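Phosphoacetylglucosamine mutase (Aspergillus lentulus, PDB 5O9X) interconverts N-acetylglucosamine 6-phosphate and N-acetylglucosamine 1-phosphate, probably by phosphoryl exchange through a 1,6-bisphosphate intermediate of the kind mimicked by the bound glucose 1,6-bisphosphate. Local coordinates at residues 37-40 / 41-45; 266-269 / 270-274. The protein carries 1 engineered substitution. All blocks are in the same frame, centred on the assembly; numbering follows the deposited sequence.

Contact 1: residues 37-40 / 41-45; sequences DLLN and TVVYA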
# COMPACT_ATOMS: atom_id res chain seq x y z
N ASP A 37 16.45 -15.95 -2.74
CA ASP A 37 17.85 -16.39 -3.11
C ASP A 37 18.41 -15.66 -4.34
O ASP A 37 19.61 -15.76 -4.63
CB ASP A 37 18.01 -17.92 -3.23
CG ASP A 37 17.07 -18.54 -4.27
OD1 ASP A 37 16.34 -17.80 -5.00
OD2 ASP A 37 17.04 -19.79 -4.34
N LEU A 38 17.56 -14.92 -5.06
CA LEU A 38 17.98 -14.13 -6.22
C LEU A 38 18.39 -12.71 -5.91
O LEU A 38 18.90 -11.99 -6.81
CB LEU A 38 16.89 -14.06 -7.27
CG LEU A 38 16.43 -15.39 -7.84
CD1 LEU A 38 15.21 -15.23 -8.77
CD2 LEU A 38 17.60 -16.19 -8.48
N LEU A 39 18.21 -12.28 -4.66
CA LEU A 39 18.23 -10.87 -4.33
C LEU A 39 19.58 -10.19 -3.99
O LEU A 39 19.66 -8.95 -4.03
CB LEU A 39 17.21 -10.58 -3.23
CG LEU A 39 15.82 -10.44 -3.86
CD1 LEU A 39 14.80 -10.67 -2.73
CD2 LEU A 39 15.64 -9.04 -4.52
N ASN A 40 20.66 -10.92 -3.68
CA ASN A 40 21.85 -10.17 -3.18
C ASN A 40 22.32 -8.98 -4.07
O ASN A 40 22.52 -7.85 -3.58
CB ASN A 40 23.04 -11.14 -3.00
CG ASN A 40 22.93 -11.97 -1.74
OD1 ASN A 40 22.03 -11.78 -0.88
ND2 ASN A 40 23.81 -12.92 -1.63
N THR A 41 22.52 -9.23 -5.37
CA THR A 41 23.13 -8.20 -6.19
C THR A 41 22.14 -7.04 -6.41
O THR A 41 22.54 -5.88 -6.57
CB THR A 41 23.68 -8.76 -7.50
OG1 THR A 41 22.62 -9.23 -8.35
CG2 THR A 41 24.64 -9.92 -7.22
N VAL A 42 20.86 -7.38 -6.39
CA VAL A 42 19.77 -6.41 -6.53
C VAL A 42 19.80 -5.41 -5.37
O VAL A 42 19.77 -4.19 -5.58
CB VAL A 42 18.37 -7.10 -6.59
CG1 VAL A 42 17.28 -6.07 -6.65
CG2 VAL A 42 18.24 -7.91 -7.85
N VAL A 43 19.81 -5.93 -4.16
CA VAL A 43 19.83 -5.14 -2.96
C VAL A 43 21.12 -4.27 -2.93
O VAL A 43 21.10 -3.09 -2.50
CB VAL A 43 19.69 -6.08 -1.71
CG1 VAL A 43 19.91 -5.32 -0.42
CG2 VAL A 43 18.27 -6.75 -1.74
N TYR A 44 22.23 -4.89 -3.33
CA TYR A 44 23.51 -4.15 -3.39
C TYR A 44 23.33 -2.96 -4.34
O TYR A 44 23.68 -1.85 -3.99
CB TYR A 44 24.63 -5.08 -3.89
CG TYR A 44 25.97 -4.44 -3.80
CD1 TYR A 44 26.61 -4.33 -2.57
CD2 TYR A 44 26.53 -3.82 -4.92
CE1 TYR A 44 27.84 -3.68 -2.46
CE2 TYR A 44 27.78 -3.18 -4.83
CZ TYR A 44 28.42 -3.13 -3.61
OH TYR A 44 29.63 -2.47 -3.51
N ALA A 45 22.75 -3.19 -5.51
CA ALA A 45 22.44 -2.12 -6.48
C ALA A 45 21.55 -1.02 -5.89
O ALA A 45 21.77 0.22 -6.07
CB ALA A 45 21.75 -2.72 -7.70
O HOH W 1 21.61 -11.45 -7.02

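Contact 2: residues 266-269 / 270-274; sequences QRAP and PSSKA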
# COMPACT_ATOMS: atom_id res chain seq x y z
N GLN A 266 -12.07 -14.60 -0.90
CA GLN A 266 -13.41 -14.16 -0.43
C GLN A 266 -13.99 -15.06 0.67
O GLN A 266 -15.12 -15.58 0.55
CB GLN A 266 -14.43 -14.00 -1.58
CG GLN A 266 -13.95 -12.93 -2.60
CD GLN A 266 -14.98 -12.53 -3.68
OE1 GLN A 266 -16.13 -12.88 -3.61
NE2 GLN A 266 -14.54 -11.77 -4.68
N ARG A 267 -13.23 -15.18 1.75
CA ARG A 267 -13.60 -16.04 2.90
C ARG A 267 -12.67 -15.65 4.03
O ARG A 267 -11.56 -15.06 3.79
CB ARG A 267 -13.47 -17.54 2.53
CG ARG A 267 -12.04 -18.01 2.25
CD ARG A 267 -11.92 -19.55 2.14
NE ARG A 267 -12.20 -20.05 3.49
CZ ARG A 267 -12.09 -21.30 3.93
NH1 ARG A 267 -11.69 -22.28 3.13
NH2 ARG A 267 -12.37 -21.56 5.20
N ALA A 268 -13.08 -15.98 5.25
CA ALA A 268 -12.25 -15.71 6.41
C ALA A 268 -11.10 -16.70 6.45
O ALA A 268 -11.21 -17.75 5.85
CB ALA A 268 -13.06 -15.78 7.70
N PRO A 269 -10.02 -16.39 7.19
CA PRO A 269 -8.97 -17.38 7.33
C PRO A 269 -9.58 -18.69 7.92
O PRO A 269 -10.39 -18.61 8.80
CB PRO A 269 -8.01 -16.75 8.35
CG PRO A 269 -8.21 -15.24 8.22
CD PRO A 269 -9.70 -15.11 7.91
N PRO A 270 -9.18 -19.86 7.42
CA PRO A 270 -9.80 -21.13 7.98
C PRO A 270 -9.58 -21.31 9.50
O PRO A 270 -10.40 -21.95 10.12
CB PRO A 270 -9.09 -22.25 7.25
CG PRO A 270 -8.20 -21.61 6.21
CD PRO A 270 -8.24 -20.12 6.32
N SER A 271 -8.52 -20.75 10.09
CA SER A 271 -8.29 -20.78 11.56
C SER A 271 -9.10 -19.75 12.35
O SER A 271 -8.99 -19.68 13.59
CB SER A 271 -6.79 -20.54 11.86
OG SER A 271 -6.46 -19.18 11.59
N SER A 272 -9.88 -18.92 11.66
CA SER A 272 -10.70 -17.90 12.36
C SER A 272 -11.65 -18.57 13.36
O SER A 272 -12.35 -19.54 13.01
CB SER A 272 -11.54 -17.07 11.36
OG SER A 272 -12.33 -16.08 12.04
N LYS A 273 -11.67 -18.03 14.57
CA LYS A 273 -12.61 -18.48 15.62
C LYS A 273 -13.70 -17.44 15.86
O LYS A 273 -14.40 -17.51 16.87
CB LYS A 273 -11.81 -18.71 16.93
CG LYS A 273 -10.83 -19.88 16.85
CD LYS A 273 -11.49 -21.17 16.38
CE LYS A 273 -10.55 -22.39 16.47
NZ LYS A 273 -9.35 -22.23 15.58
N ALA A 274 -13.82 -16.45 14.96
CA ALA A 274 -14.80 -15.37 15.13
C ALA A 274 -16.25 -15.85 15.18
O ALA A 274 -16.61 -16.82 14.52
CB ALA A 274 -14.63 -14.23 14.06

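Contact 1: residues 37-40 / 41-45
Leu39, Asn40 and Thr41 form the entry to helix 40-56, and the first two each send a backbone carbonyl into its opening turn. Leu39 O receives the amide of Val43 at 3.0 Å. That bond is almost straight, with an N-H...O angle of 174°, and the donor lies nearly along the C=O axis. One residue on, Asn40 O takes Tyr44 N at 3.0 Å, here with the donor tilted slightly from the carbonyl plane. Within 41-45 the pattern continues, Ala45 N bonding to Thr41 O.

The Leu39 side chain adds apolar contact to these bonds. The Leu39 and Val42 side chains cross obliquely, CD2 of Leu39 lying 3.9 Å from Val42 CB, while the methylene of Leu39 faces Val43 CG2. Val43 places CG1 anti to its backbone N (chi1 171°), which turns CG2 back to lie 3.5 Å from Leu39 O, beside the carbonyl that its own amide binds. Leu39 and Val42 both rest on Met34 of strand 32-35.

Asn40 points its amide the other way. With CG beside the backbone N and anti to the carbonyl carbon (chi1 -78°), the side chain heads for helix 138-151, where OD1 accepts a hydrogen bond from Arg140 NH1. Tyr44, one turn later, packs against the same helix and bonds through OH to Ile10 O.

The Thr41 side chain packs on Tyr17 and Lys19. Its amide is served by a water, which accepts from Thr41 N at 2.9 Å and donates to Leu38 O at 2.8 Å, bridging the preceding 3-10 segment to the helix. The whole is a strand-to-helix connection in the alpha/beta/alpha domain I of the phosphohexomutases: backbone i to i+4 bonds begin the helix, with one side against strand 32-35 and another against helix 138-151.

Contact 2: residues 266-269 / 270-274
Arg267 reaches over Pro270 at the entry to a type I beta turn, Pro269 to Ser272, in the loop between helix 259-265 and strand 279-283. The preceding residue, Gln266, leaves the helix with positive phi (52°), and its side-chain NE2 is bonded to Ser458 OG.

Arg267 is extended along its backbone. CG sits between the backbone N and the carbonyl carbon (chi1 66°), and the chain bends at chi3, which carries the guanidinium to Pro270. The Arg267 and Pro270 side chains cross at about a right angle. NH2 of Arg267 comes within 3.8 Å of Pro270 CA, and Pro270 CG lies over one face of the guanidinium, offset toward its rim. Arg267 NE also makes a weak hydrogen bond of 3.4 Å to Ala268 O. Tyr261 of helix 259-265 touches both Arg267 and Pro270.

Ala268 offers its methyl to the methylene of Ser272, CB to CB at 4.2 Å, and also meets Tyr293 on strand 290-295.

Pro269, the buried residue of the group, packs against Val262 and Tyr293 and opens the turn. The two proline rings are adjacent in sequence, Pro269 CB lying 3.9 Å from Pro270 CD. Pro270 takes the i+1 position, where its ring holds phi near the -60° that a type I turn needs. Pro269 O accepts the closing bond from Ser272 N at 2.9 Å, the donor standing well above the carbonyl plane. Beyond it the backbone is tethered once more: Ser272 OG, anti to its own N, receives a weak bond of 3.3 Å from Ala274 N.

From the N terminus, the chain leaves strand 32-35, an edge strand of the five-stranded sheet of the first domain, and contact 1 begins helix 40-56, setting it against that strand and helix 138-151. More than two hundred residues later, helix 259-265 ends and contact 2 turns the chain toward strand 279-283, in the family's domain II, beside strand 290-295. The two lie in series: each closes a short local turn, and neither encloses or crosses the other. The centres of contact 1 and contact 2 are about 36 Å apart, and the two do not touch. Each joins helix and strand within its own part of the fold.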